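PDB 1SS4: glyoxalase family protein, which is of unestablished function but has a glyoxalase-type fold and may bind a metal ion and act as a methylmalonyl-CoA epimerase. Local coordinates for residues 51-56 / 78-83; 58-63 / 71-76; 99-104 / 142-147; 119-124 / 135-140. All blocks are in the same frame, centred on the assembly; numbering follows the deposited sequence.

In the fold
The four contacts sample both beta-alpha-beta-beta-beta modules of a glyoxalase-type chain. Interactions 1 and 2 share strand 71-79, their centres about 15 Å apart, and run from the corner of the first module's hairpin (interaction 1) to its interior (interaction 2). Interactions 3 and 4, centres about 10 Å apart, lie on adjacent strands of the second sheet and are joined by a probable hydrogen bond from I136 N to I144 O. Interactions 2 and 3 touch where I72 CD1 packs 3.4 Å from F101 CZ. All four contacts touch the second subunit. The ligands lie at a distance: the R137 side chain is about 10 Å from a sodium ion and that of Y135 about 12 Å from glutathione.

Interaction 1. Residues 51-56 / 78-83; sequences TGLGSQ and LTPPTI
The ring of P80 overlaps the root of the Q56 side chain, with P80 CD 3.9 Å from Q56 CB, while L53 reaches the neighbouring ring carbon at the end of its own chain, L53 CD1 to P80 CG being 4.3 Å. No conventional hydrogen bond links 51-56 to 78-83. The polar element is instead a short CA-H...O contact of 3.1 Å from Q56 CA to T79 O, the carbonyl oxygen of the cis peptide bond between T79 and P80. This is the corner at which a strand of the first glyoxalase-type module ends: L78 and T79 both face C57, a classic beta bulge, and the chain then turns away from the sheet. On the partner side, T51 closes helix 45-51 with an ST turn, its OG1 accepting from L53 N at 3.0 Å across G52, whose positive phi (81°) suits a residue without a side chain. Q56 carries CG between its backbone N and carbonyl carbon (chi1 70°), and the extended chain runs from there away from the proline and back to T51. T51 OG1 donates to Q56 OE1 over 2.7 Å, approaching from well above the amide plane (54°) and so tying the glutamine's polar end to the end of the helix. L53 and P80 also pack together on N92 of the second subunit.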
loop_
_atom_site.group_PDB
_atom_site.type_symbol
_atom_site.label_atom_id
_atom_site.label_comp_id
_atom_site.label_asym_id
_atom_site.label_seq_id
_atom_site.Cartn_x
_atom_site.Cartn_y
_atom_site.Cartn_z
ATOM N N THR A 51 -16.945 -2.417 -4.296
ATOM C CA THR A 51 -16.008 -2.518 -5.415
ATOM C C THR A 51 -16.592 -2.116 -6.749
ATOM O O THR A 51 -15.846 -1.808 -7.685
ATOM C CB THR A 51 -15.544 -3.940 -5.616
ATOM O OG1 THR A 51 -16.689 -4.737 -5.946
ATOM C CG2 THR A 51 -14.866 -4.507 -4.348
ATOM N N GLY A 52 -17.921 -2.142 -6.847
ATOM C CA GLY A 52 -18.565 -1.827 -8.106
ATOM C C GLY A 52 -18.564 -3.026 -9.049
ATOM O O GLY A 52 -19.007 -2.907 -10.191
ATOM N N LEU A 53 -18.077 -4.184 -8.596
ATOM C CA LEU A 53 -18.054 -5.354 -9.474
ATOM C C LEU A 53 -19.404 -6.075 -9.508
ATOM O O LEU A 53 -19.719 -6.802 -10.457
ATOM C CB LEU A 53 -16.920 -6.308 -9.068
ATOM C CG LEU A 53 -15.565 -5.601 -9.246
ATOM C CD1 LEU A 53 -14.435 -6.483 -8.727
ATOM C CD2 LEU A 53 -15.349 -5.245 -10.731
ATOM N N GLY A 54 -20.213 -5.851 -8.479
ATOM C CA GLY A 54 -21.527 -6.458 -8.439
ATOM C C GLY A 54 -21.548 -7.878 -7.924
ATOM O O GLY A 54 -21.472 -8.120 -6.718
ATOM N N SER A 55 -21.660 -8.833 -8.833
ATOM C CA SER A 55 -21.697 -10.219 -8.412
ATOM C C SER A 55 -20.269 -10.687 -8.160
ATOM O O SER A 55 -19.569 -11.062 -9.101
ATOM C CB SER A 55 -22.351 -11.073 -9.493
ATOM O OG SER A 55 -22.693 -12.350 -8.984
ATOM N N GLN A 56 -19.822 -10.636 -6.906
ATOM C CA GLN A 56 -18.466 -11.080 -6.601
ATOM C C GLN A 56 -18.385 -12.005 -5.410
ATOM O O GLN A 56 -19.255 -12.007 -4.528
ATOM C CB GLN A 56 -17.497 -9.891 -6.390
ATOM C CG GLN A 56 -17.696 -9.066 -5.138
ATOM C CD GLN A 56 -16.540 -8.098 -4.882
ATOM O OE1 GLN A 56 -16.124 -7.358 -5.771
ATOM N NE2 GLN A 56 -16.025 -8.099 -3.653
ATOM N N LEU A 78 -12.722 -15.043 -6.611
ATOM C CA LEU A 78 -13.213 -16.324 -7.130
ATOM C C LEU A 78 -14.005 -15.864 -8.363
ATOM O O LEU A 78 -13.837 -16.382 -9.468
ATOM C CB LEU A 78 -14.111 -17.012 -6.113
ATOM C CG LEU A 78 -13.404 -17.673 -4.922
ATOM C CD1 LEU A 78 -12.768 -16.629 -4.008
ATOM C CD2 LEU A 78 -14.415 -18.495 -4.146
ATOM N N THR A 79 -14.845 -14.859 -8.165
ATOM C CA THR A 79 -15.609 -14.252 -9.255
ATOM C C THR A 79 -15.777 -12.760 -8.940
ATOM O O THR A 79 -15.932 -12.375 -7.772
ATOM C CB THR A 79 -17.020 -14.876 -9.416
ATOM O OG1 THR A 79 -17.721 -14.777 -8.176
ATOM C CG2 THR A 79 -16.925 -16.341 -9.840
ATOM N N PRO A 80 -15.683 -11.899 -9.967
ATOM C CA PRO A 80 -15.423 -12.261 -11.364
ATOM C C PRO A 80 -13.935 -12.567 -11.412
ATOM O O PRO A 80 -13.223 -12.224 -10.485
ATOM C CB PRO A 80 -15.735 -10.975 -12.109
ATOM C CG PRO A 80 -15.234 -9.924 -11.129
ATOM C CD PRO A 80 -15.811 -10.437 -9.822
ATOM N N PRO A 81 -13.436 -13.204 -12.483
ATOM C CA PRO A 81 -11.989 -13.444 -12.427
ATOM C C PRO A 81 -11.174 -12.152 -12.561
ATOM O O PRO A 81 -11.689 -11.111 -12.993
ATOM C CB PRO A 81 -11.757 -14.386 -13.604
ATOM C CG PRO A 81 -12.724 -13.879 -14.608
ATOM C CD PRO A 81 -13.996 -13.690 -13.758
ATOM N N THR A 82 -9.901 -12.198 -12.192
ATOM C CA THR A 82 -9.091 -11.000 -12.356
ATOM C C THR A 82 -8.870 -10.850 -13.877
ATOM O O THR A 82 -8.939 -11.826 -14.631
ATOM C CB THR A 82 -7.755 -11.112 -11.562
ATOM O OG1 THR A 82 -7.167 -12.387 -11.791
ATOM C CG2 THR A 82 -8.014 -10.980 -10.046
ATOM N N ILE A 83 -8.606 -9.627 -14.319
ATOM C CA ILE A 83 -8.430 -9.323 -15.728
ATOM C C ILE A 83 -7.210 -8.441 -16.016
ATOM O O ILE A 83 -7.025 -7.986 -17.135
ATOM C CB ILE A 83 -9.674 -8.596 -16.220
ATOM C CG1 ILE A 83 -9.834 -7.303 -15.420
ATOM C CG2 ILE A 83 -10.876 -9.489 -16.014
ATOM C CD1 ILE A 83 -10.968 -6.397 -15.884
#

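Interaction 2. Residues 58-63 / 71-76; sequences VEIAMM and RIELSR
E59 and R76 meet because both side chains leave the backbone with CG anti to N (chi1 -170° in E59), after which the glutamate stays extended and the arginine bends at chi3 (65°), laying its guanidinium edge beside the carboxylate. They form a cross-strand salt bridge in the beta hairpin of the first glyoxalase-type module. R76 NH2 donates to E59 OE1 at 2.6 Å. R76 NE adds a weak bond to the same oxygen. The two planes stand almost perpendicular (89°), and E59 OE2 is taken by R39. Six backbone bonds join the antiparallel strands through the hydrogen-bonded pairs E59-R76, A61-L74 and M63-I72. Among the residues on that face, E59, A61, I72 and L74 pack against helix 22-32. On the other face the selenomethionine M62 folds over E73, its SE 3.8 Å from E73 CB and its CE 3.2 Å from E73 OE1. I60 flanks the same glutamate, with I60 CG2 3.8 Å from E73 CG. E73 OE1 also has a long, weak ion pair with R98 of the second subunit, and R71 turns its charge to E37. On the face that carries A61 and I72, M63 CG touches L74 CD1 at 3.8 Å.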
loop_
_atom_site.group_PDB
_atom_site.type_symbol
_atom_site.label_atom_id
_atom_site.label_comp_id
_atom_site.label_asym_id
_atom_site.label_seq_id
_atom_site.Cartn_x
_atom_site.Cartn_y
_atom_site.Cartn_z
ATOM N N VAL A 58 -15.077 -13.189 -3.052
ATOM C CA VAL A 58 -13.653 -13.037 -2.799
ATOM C C VAL A 58 -13.285 -13.648 -1.461
ATOM O O VAL A 58 -14.095 -13.659 -0.537
ATOM C CB VAL A 58 -13.267 -11.549 -2.771
ATOM C CG1 VAL A 58 -11.785 -11.401 -2.530
ATOM C CG2 VAL A 58 -13.640 -10.894 -4.085
ATOM N N GLU A 59 -12.086 -14.214 -1.371
ATOM C CA GLU A 59 -11.626 -14.757 -0.110
ATOM C C GLU A 59 -10.644 -13.711 0.414
ATOM O O GLU A 59 -9.755 -13.246 -0.319
ATOM C CB GLU A 59 -10.916 -16.093 -0.294
ATOM C CG GLU A 59 -10.649 -16.798 1.033
ATOM C CD GLU A 59 -9.839 -18.073 0.861
ATOM O OE1 GLU A 59 -9.470 -18.385 -0.292
ATOM O OE2 GLU A 59 -9.568 -18.757 1.879
ATOM N N ILE A 60 -10.803 -13.356 1.681
ATOM C CA ILE A 60 -9.981 -12.332 2.317
ATOM C C ILE A 60 -9.207 -12.839 3.525
ATOM O O ILE A 60 -9.686 -13.703 4.266
ATOM C CB ILE A 60 -10.877 -11.161 2.775
ATOM C CG1 ILE A 60 -11.444 -10.441 1.549
ATOM C CG2 ILE A 60 -10.094 -10.191 3.635
ATOM C CD1 ILE A 60 -12.510 -9.440 1.901
ATOM N N ALA A 61 -8.011 -12.295 3.717
ATOM C CA ALA A 61 -7.166 -12.649 4.854
ATOM C C ALA A 61 -6.557 -11.360 5.384
ATOM O O ALA A 61 -5.995 -10.581 4.622
ATOM C CB ALA A 61 -6.072 -13.612 4.434
HETATM N N MSE A 62 -6.668 -11.129 6.685
HETATM C CA MSE A 62 -6.120 -9.917 7.267
HETATM C C MSE A 62 -4.869 -10.223 8.085
HETATM O O MSE A 62 -4.906 -11.042 9.003
HETATM C CB MSE A 62 -7.172 -9.243 8.150
HETATM C CG MSE A 62 -6.785 -7.855 8.640
HETATM SE SE MSE A 62 -6.671 -6.512 7.216
HETATM C CE MSE A 62 -8.587 -6.158 6.915
HETATM N N MSE A 63 -3.762 -9.578 7.717
HETATM C CA MSE A 63 -2.477 -9.745 8.401
HETATM C C MSE A 63 -2.238 -8.499 9.258
HETATM O O MSE A 63 -2.506 -7.382 8.819
HETATM C CB MSE A 63 -1.318 -9.814 7.397
HETATM C CG MSE A 63 -1.479 -10.758 6.220
HETATM SE SE MSE A 63 -1.617 -12.600 6.809
HETATM C CE MSE A 63 0.184 -12.907 7.429
ATOM N N ARG A 71 -1.625 -3.161 9.022
ATOM C CA ARG A 71 -2.239 -4.354 8.484
ATOM C C ARG A 71 -2.136 -4.454 6.973
ATOM O O ARG A 71 -2.125 -3.442 6.267
ATOM C CB ARG A 71 -3.719 -4.409 8.883
ATOM C CG ARG A 71 -3.972 -4.676 10.359
ATOM C CD ARG A 71 -5.442 -4.423 10.736
ATOM N NE ARG A 71 -5.709 -4.946 12.070
ATOM C CZ ARG A 71 -5.359 -4.339 13.199
ATOM N NH1 ARG A 71 -4.740 -3.165 13.164
ATOM N NH2 ARG A 71 -5.596 -4.927 14.363
ATOM N N ILE A 72 -2.078 -5.697 6.498
ATOM C CA ILE A 72 -2.047 -5.993 5.074
ATOM C C ILE A 72 -3.244 -6.903 4.819
ATOM O O ILE A 72 -3.371 -7.978 5.411
ATOM C CB ILE A 72 -0.772 -6.722 4.660
ATOM C CG1 ILE A 72 0.417 -5.790 4.804
ATOM C CG2 ILE A 72 -0.901 -7.256 3.222
ATOM C CD1 ILE A 72 1.769 -6.527 4.832
ATOM N N GLU A 73 -4.137 -6.454 3.950
ATOM C CA GLU A 73 -5.309 -7.246 3.609
ATOM C C GLU A 73 -5.005 -7.964 2.309
ATOM O O GLU A 73 -4.662 -7.326 1.308
ATOM C CB GLU A 73 -6.536 -6.350 3.412
ATOM C CG GLU A 73 -7.822 -7.129 3.168
ATOM C CD GLU A 73 -9.057 -6.226 3.046
ATOM O OE1 GLU A 73 -9.276 -5.363 3.927
ATOM O OE2 GLU A 73 -9.817 -6.379 2.075
ATOM N N LEU A 74 -5.144 -9.281 2.322
ATOM C CA LEU A 74 -4.901 -10.089 1.141
ATOM C C LEU A 74 -6.255 -10.545 0.604
ATOM O O LEU A 74 -7.110 -11.022 1.367
ATOM C CB LEU A 74 -4.010 -11.287 1.513
ATOM C CG LEU A 74 -2.651 -10.913 2.119
ATOM C CD1 LEU A 74 -1.958 -12.154 2.672
ATOM C CD2 LEU A 74 -1.753 -10.233 1.060
ATOM N N SER A 75 -6.463 -10.355 -0.700
ATOM C CA SER A 75 -7.710 -10.735 -1.358
ATOM C C SER A 75 -7.467 -11.641 -2.562
ATOM O O SER A 75 -6.499 -11.460 -3.305
ATOM C CB SER A 75 -8.467 -9.493 -1.848
ATOM O OG SER A 75 -9.019 -8.778 -0.760
ATOM N N ARG A 76 -8.358 -12.607 -2.738
ATOM C CA ARG A 76 -8.316 -13.531 -3.868
ATOM C C ARG A 76 -9.721 -13.561 -4.470
ATOM O O ARG A 76 -10.695 -13.881 -3.778
ATOM C CB ARG A 76 -7.936 -14.939 -3.413
ATOM C CG ARG A 76 -7.900 -15.938 -4.557
ATOM C CD ARG A 76 -7.469 -17.311 -4.061
ATOM N NE ARG A 76 -8.436 -17.908 -3.137
ATOM C CZ ARG A 76 -9.533 -18.556 -3.519
ATOM N NH1 ARG A 76 -9.814 -18.695 -4.812
ATOM N NH2 ARG A 76 -10.344 -19.078 -2.608
#

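Interaction 3. Residues 99-104 / 142-147; sequences VMFTVE and ILIGLA
Strands 99-103 and 143-147 run parallel, 29° apart in direction, stitched by backbone bonds that alternate between them: G145 N to V99 O, F101 N to G145 O, A147 N to F101 O and V103 N to A147 O. This places the first and last strands side by side, as in the 1-4-3-2 order of the beta-alpha-beta-beta-beta module of glyoxalase-type folds. Over one face the selenomethionine M100 lies across G145, its SE 3.5 Å from G145 C and 3.9 Å from A147 CB. The bends at chi2 and chi3 (both 72°) curl its methyl back, so that M100 CE sits 4.2 Å from G145 CA, where the glycine has no side chain to block it. On the opposite face, I144 CG2 meets the edge of the F101 ring in its plane, 3.4 Å from F101 CD2, and I144 also lies alongside V99. Helix 22-32 covers F101 and I144 through F28, F29 and I32. The outer side of strand 99-103 pairs antiparallel with a strand of the second subunit, continuing the sheet across the interface, and T102 OG1 bonds to D13 of that subunit. At the far end, V103 N points to A147 O at 2.7 Å, with an N-H...O angle of 162°.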
loop_
_atom_site.group_PDB
_atom_site.type_symbol
_atom_site.label_atom_id
_atom_site.label_comp_id
_atom_site.label_asym_id
_atom_site.label_seq_id
_atom_site.Cartn_x
_atom_site.Cartn_y
_atom_site.Cartn_z
ATOM N N VAL A 99 5.431 -1.835 -0.128
ATOM C CA VAL A 99 5.328 -1.542 1.288
ATOM C C VAL A 99 6.752 -1.835 1.800
ATOM O O VAL A 99 7.414 -2.765 1.323
ATOM C CB VAL A 99 4.293 -2.432 2.023
ATOM C CG1 VAL A 99 2.887 -2.163 1.450
ATOM C CG2 VAL A 99 4.617 -3.890 1.870
HETATM N N MSE A 100 7.225 -1.003 2.731
HETATM C CA MSE A 100 8.563 -1.117 3.324
HETATM C C MSE A 100 8.455 -1.599 4.775
HETATM O O MSE A 100 7.691 -1.043 5.561
HETATM C CB MSE A 100 9.251 0.258 3.282
HETATM C CG MSE A 100 10.512 0.411 4.137
HETATM SE SE MSE A 100 11.995 -0.554 3.403
HETATM C CE MSE A 100 12.420 0.540 1.878
ATOM N N PHE A 101 9.209 -2.636 5.118
ATOM C CA PHE A 101 9.202 -3.185 6.478
ATOM C C PHE A 101 10.582 -3.002 7.135
ATOM O O PHE A 101 11.610 -3.168 6.480
ATOM C CB PHE A 101 8.911 -4.692 6.449
ATOM C CG PHE A 101 7.565 -5.052 5.886
ATOM C CD1 PHE A 101 6.404 -4.841 6.629
ATOM C CD2 PHE A 101 7.461 -5.659 4.637
ATOM C CE1 PHE A 101 5.152 -5.235 6.144
ATOM C CE2 PHE A 101 6.210 -6.059 4.140
ATOM C CZ PHE A 101 5.051 -5.844 4.903
ATOM N N THR A 102 10.608 -2.657 8.420
ATOM C CA THR A 102 11.896 -2.561 9.116
ATOM C C THR A 102 11.972 -3.860 9.905
ATOM O O THR A 102 11.037 -4.197 10.620
ATOM C CB THR A 102 11.960 -1.399 10.112
ATOM O OG1 THR A 102 11.856 -0.159 9.405
ATOM C CG2 THR A 102 13.310 -1.425 10.879
ATOM N N VAL A 103 13.065 -4.594 9.748
ATOM C CA VAL A 103 13.242 -5.861 10.447
ATOM C C VAL A 103 14.490 -5.827 11.323
ATOM O O VAL A 103 15.332 -4.936 11.197
ATOM C CB VAL A 103 13.350 -7.043 9.451
ATOM C CG1 VAL A 103 12.035 -7.201 8.704
ATOM C CG2 VAL A 103 14.490 -6.813 8.477
ATOM N N GLU A 104 14.607 -6.799 12.218
ATOM C CA GLU A 104 15.749 -6.841 13.113
ATOM C C GLU A 104 17.060 -7.113 12.380
ATOM O O GLU A 104 18.035 -6.374 12.534
ATOM C CB GLU A 104 15.521 -7.899 14.179
ATOM C CG GLU A 104 16.375 -7.699 15.402
ATOM C CD GLU A 104 16.039 -8.688 16.484
ATOM O OE1 GLU A 104 16.364 -9.887 16.311
ATOM O OE2 GLU A 104 15.438 -8.267 17.499
ATOM N N ILE A 142 5.553 -9.964 -6.027
ATOM C CA ILE A 142 5.157 -8.702 -5.404
ATOM C C ILE A 142 6.332 -7.969 -4.747
ATOM O O ILE A 142 7.076 -8.531 -3.941
ATOM C CB ILE A 142 4.009 -8.961 -4.396
ATOM C CG1 ILE A 142 2.773 -9.422 -5.186
ATOM C CG2 ILE A 142 3.682 -7.688 -3.579
ATOM C CD1 ILE A 142 1.665 -10.019 -4.347
ATOM N N LEU A 143 6.484 -6.700 -5.100
ATOM C CA LEU A 143 7.571 -5.875 -4.586
ATOM C C LEU A 143 7.409 -5.451 -3.125
ATOM O O LEU A 143 6.397 -4.852 -2.740
ATOM C CB LEU A 143 7.730 -4.629 -5.457
ATOM C CG LEU A 143 8.995 -3.795 -5.232
ATOM C CD1 LEU A 143 10.206 -4.610 -5.674
ATOM C CD2 LEU A 143 8.902 -2.488 -6.049
ATOM N N ILE A 144 8.436 -5.763 -2.330
ATOM C CA ILE A 144 8.495 -5.427 -0.910
ATOM C C ILE A 144 9.840 -4.770 -0.635
ATOM O O ILE A 144 10.816 -5.049 -1.304
ATOM C CB ILE A 144 8.433 -6.689 -0.040
ATOM C CG1 ILE A 144 7.179 -7.494 -0.368
ATOM C CG2 ILE A 144 8.455 -6.311 1.400
ATOM C CD1 ILE A 144 5.902 -6.768 -0.042
ATOM N N GLY A 145 9.870 -3.890 0.354
ATOM C CA GLY A 145 11.094 -3.236 0.746
ATOM C C GLY A 145 11.420 -3.742 2.151
ATOM O O GLY A 145 10.528 -3.994 2.962
ATOM N N LEU A 146 12.702 -3.918 2.428
ATOM C CA LEU A 146 13.150 -4.372 3.746
ATOM C C LEU A 146 14.246 -3.447 4.219
ATOM O O LEU A 146 15.063 -3.007 3.428
ATOM C CB LEU A 146 13.705 -5.788 3.676
ATOM C CG LEU A 146 12.818 -6.955 3.270
ATOM C CD1 LEU A 146 13.678 -8.212 3.203
ATOM C CD2 LEU A 146 11.700 -7.126 4.261
ATOM N N ALA A 147 14.251 -3.137 5.508
ATOM C CA ALA A 147 15.293 -2.290 6.077
ATOM C C ALA A 147 15.632 -2.719 7.497
ATOM O O ALA A 147 14.791 -3.260 8.211
ATOM C CB ALA A 147 14.852 -0.852 6.103
#

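Interaction 4. Residues 119-124 / 135-140; sequences ELVGEV and YIRGVE. With FMT (formic acid), chain F.
The second module of this glyoxalase-type fold has its own beta hairpin, strands 119-127 and 131-137, and this contact lies at the end away from its turn, where the regular pairing is interrupted after L120. E119 and R137 form a hydrogen-bonded antiparallel pair, E119 N to R137 O and R137 N to E119 O, and V121 N adds a bond of 2.8 Å to Y135 O. Beyond V121 a water takes over the bridging, accepting from G122 N and from Y135 N. On the face carrying L120 and I136 the packing is tight, L120 CD1 approaching I136 CD1 to 3.4 Å, with I136 continuing onto L146 of the next strand. V121 CG2 lies 3.4 Å from Y135 O, and V121 CB meets Y135 CB.

E119 and R137 lie side by side and point the same way, in contact through their aliphatic parts, E119 CG being 3.3 Å from R137 CB. Their charges do not pair: E119 OE2 stays 5.2 Å from R137 NE. Bent at chi2 (-101°), the arginine instead offers its guanidinium edge to a bound formic acid molecule, probably from the crystallisation liquor. Backbone carbonyls of A89 and G141 also accept from R137 NH2 and NH1, fixing the rotation of the group, while E123 makes a salt bridge with R49 of the second subunit. This ligand is held at two points, R137 NE donating to O1 over 2.8 Å and R137 NH2 to O2 over 3.2 Å, and V121 CG1 touches O2 at 3.5 Å.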
loop_
_atom_site.group_PDB
_atom_site.type_symbol
_atom_site.label_atom_id
_atom_site.label_comp_id
_atom_site.label_asym_id
_atom_site.label_seq_id
_atom_site.Cartn_x
_atom_site.Cartn_y
_atom_site.Cartn_z
ATOM N N GLU A 119 13.245 -13.108 -4.621
ATOM C CA GLU A 119 14.440 -12.657 -5.324
ATOM C C GLU A 119 14.844 -11.218 -5.016
ATOM O O GLU A 119 14.033 -10.293 -5.105
ATOM C CB GLU A 119 14.261 -12.800 -6.842
ATOM C CG GLU A 119 13.393 -11.710 -7.467
ATOM C CD GLU A 119 13.610 -11.549 -8.969
ATOM O OE1 GLU A 119 14.738 -11.185 -9.377
ATOM O OE2 GLU A 119 12.650 -11.784 -9.737
ATOM N N LEU A 120 16.119 -11.039 -4.673
ATOM C CA LEU A 120 16.663 -9.724 -4.367
ATOM C C LEU A 120 16.655 -8.889 -5.657
ATOM O O LEU A 120 17.174 -9.320 -6.691
ATOM C CB LEU A 120 18.080 -9.893 -3.821
ATOM C CG LEU A 120 18.840 -8.653 -3.359
ATOM C CD1 LEU A 120 18.053 -7.940 -2.255
ATOM C CD2 LEU A 120 20.232 -9.074 -2.860
ATOM N N VAL A 121 16.066 -7.698 -5.614
ATOM C CA VAL A 121 15.989 -6.874 -6.817
ATOM C C VAL A 121 17.313 -6.245 -7.177
ATOM O O VAL A 121 17.708 -6.242 -8.344
ATOM C CB VAL A 121 14.927 -5.769 -6.669
ATOM C CG1 VAL A 121 14.857 -4.915 -7.949
ATOM C CG2 VAL A 121 13.589 -6.411 -6.387
ATOM N N GLY A 122 17.996 -5.712 -6.175
ATOM C CA GLY A 122 19.283 -5.084 -6.396
ATOM C C GLY A 122 20.244 -5.628 -5.362
ATOM O O GLY A 122 20.416 -6.832 -5.249
ATOM N N GLU A 123 20.860 -4.743 -4.593
ATOM C CA GLU A 123 21.787 -5.169 -3.559
ATOM C C GLU A 123 21.264 -4.705 -2.212
ATOM O O GLU A 123 20.396 -3.830 -2.145
ATOM C CB GLU A 123 23.163 -4.536 -3.788
ATOM C CG GLU A 123 23.730 -4.758 -5.176
ATOM C CD GLU A 123 24.932 -3.874 -5.483
ATOM O OE1 GLU A 123 25.333 -3.837 -6.663
ATOM O OE2 GLU A 123 25.475 -3.223 -4.565
ATOM N N VAL A 124 21.772 -5.313 -1.145
ATOM C CA VAL A 124 21.414 -4.888 0.193
ATOM C C VAL A 124 22.391 -3.729 0.378
ATOM O O VAL A 124 23.596 -3.930 0.516
ATOM C CB VAL A 124 21.677 -5.987 1.240
ATOM C CG1 VAL A 124 21.350 -5.457 2.636
ATOM C CG2 VAL A 124 20.834 -7.228 0.917
ATOM N N TYR A 135 15.285 -4.244 -1.929
ATOM C CA TYR A 135 13.971 -4.491 -2.516
ATOM C C TYR A 135 13.984 -5.969 -2.840
ATOM O O TYR A 135 14.980 -6.500 -3.329
ATOM C CB TYR A 135 13.765 -3.716 -3.817
ATOM C CG TYR A 135 13.239 -2.306 -3.671
ATOM C CD1 TYR A 135 12.799 -1.596 -4.794
ATOM C CD2 TYR A 135 13.198 -1.674 -2.434
ATOM C CE1 TYR A 135 12.333 -0.295 -4.682
ATOM C CE2 TYR A 135 12.744 -0.374 -2.312
ATOM C CZ TYR A 135 12.313 0.309 -3.443
ATOM O OH TYR A 135 11.895 1.608 -3.320
ATOM N N ILE A 136 12.872 -6.628 -2.579
ATOM C CA ILE A 136 12.741 -8.048 -2.827
ATOM C C ILE A 136 11.444 -8.295 -3.552
ATOM O O ILE A 136 10.449 -7.630 -3.267
ATOM C CB ILE A 136 12.665 -8.823 -1.491
ATOM C CG1 ILE A 136 13.984 -8.684 -0.739
ATOM C CG2 ILE A 136 12.300 -10.282 -1.739
ATOM C CD1 ILE A 136 15.122 -9.390 -1.413
ATOM N N ARG A 137 11.470 -9.237 -4.497
ATOM C CA ARG A 137 10.276 -9.664 -5.208
ATOM C C ARG A 137 9.868 -10.891 -4.388
ATOM O O ARG A 137 10.564 -11.924 -4.394
ATOM C CB ARG A 137 10.604 -10.080 -6.646
ATOM C CG ARG A 137 10.982 -8.932 -7.569
ATOM C CD ARG A 137 9.821 -8.548 -8.451
ATOM N NE ARG A 137 10.041 -7.304 -9.189
ATOM C CZ ARG A 137 9.076 -6.426 -9.434
ATOM N NH1 ARG A 137 7.855 -6.682 -8.990
ATOM N NH2 ARG A 137 9.322 -5.307 -10.121
ATOM N N GLY A 138 8.763 -10.773 -3.657
ATOM C CA GLY A 138 8.324 -11.872 -2.824
ATOM C C GLY A 138 7.296 -12.772 -3.469
ATOM O O GLY A 138 7.395 -13.095 -4.654
ATOM N N VAL A 139 6.300 -13.178 -2.684
ATOM C CA VAL A 139 5.248 -14.043 -3.193
ATOM C C VAL A 139 4.652 -13.480 -4.488
ATOM O O VAL A 139 4.301 -12.301 -4.573
ATOM C CB VAL A 139 4.138 -14.270 -2.134
ATOM C CG1 VAL A 139 3.462 -12.952 -1.777
ATOM C CG2 VAL A 139 3.130 -15.302 -2.653
ATOM N N GLU A 140 4.601 -14.332 -5.511
ATOM C CA GLU A 140 4.067 -13.951 -6.807
ATOM C C GLU A 140 4.714 -12.692 -7.399
ATOM O O GLU A 140 4.055 -11.911 -8.100
ATOM C CB GLU A 140 2.558 -13.782 -6.676
ATOM C CG GLU A 140 1.835 -15.109 -6.436
ATOM C CD GLU A 140 0.390 -14.953 -5.985
ATOM O OE1 GLU A 140 -0.252 -13.954 -6.358
ATOM O OE2 GLU A 140 -0.115 -15.847 -5.264
HETATM C C FMT F . 12.749 -6.137 -11.156
HETATM O O1 FMT F . 12.467 -7.213 -10.532
HETATM O O2 FMT F . 12.452 -5.096 -10.481
HETATM O O HOH W 1 17.775 -4.622 -3.448
#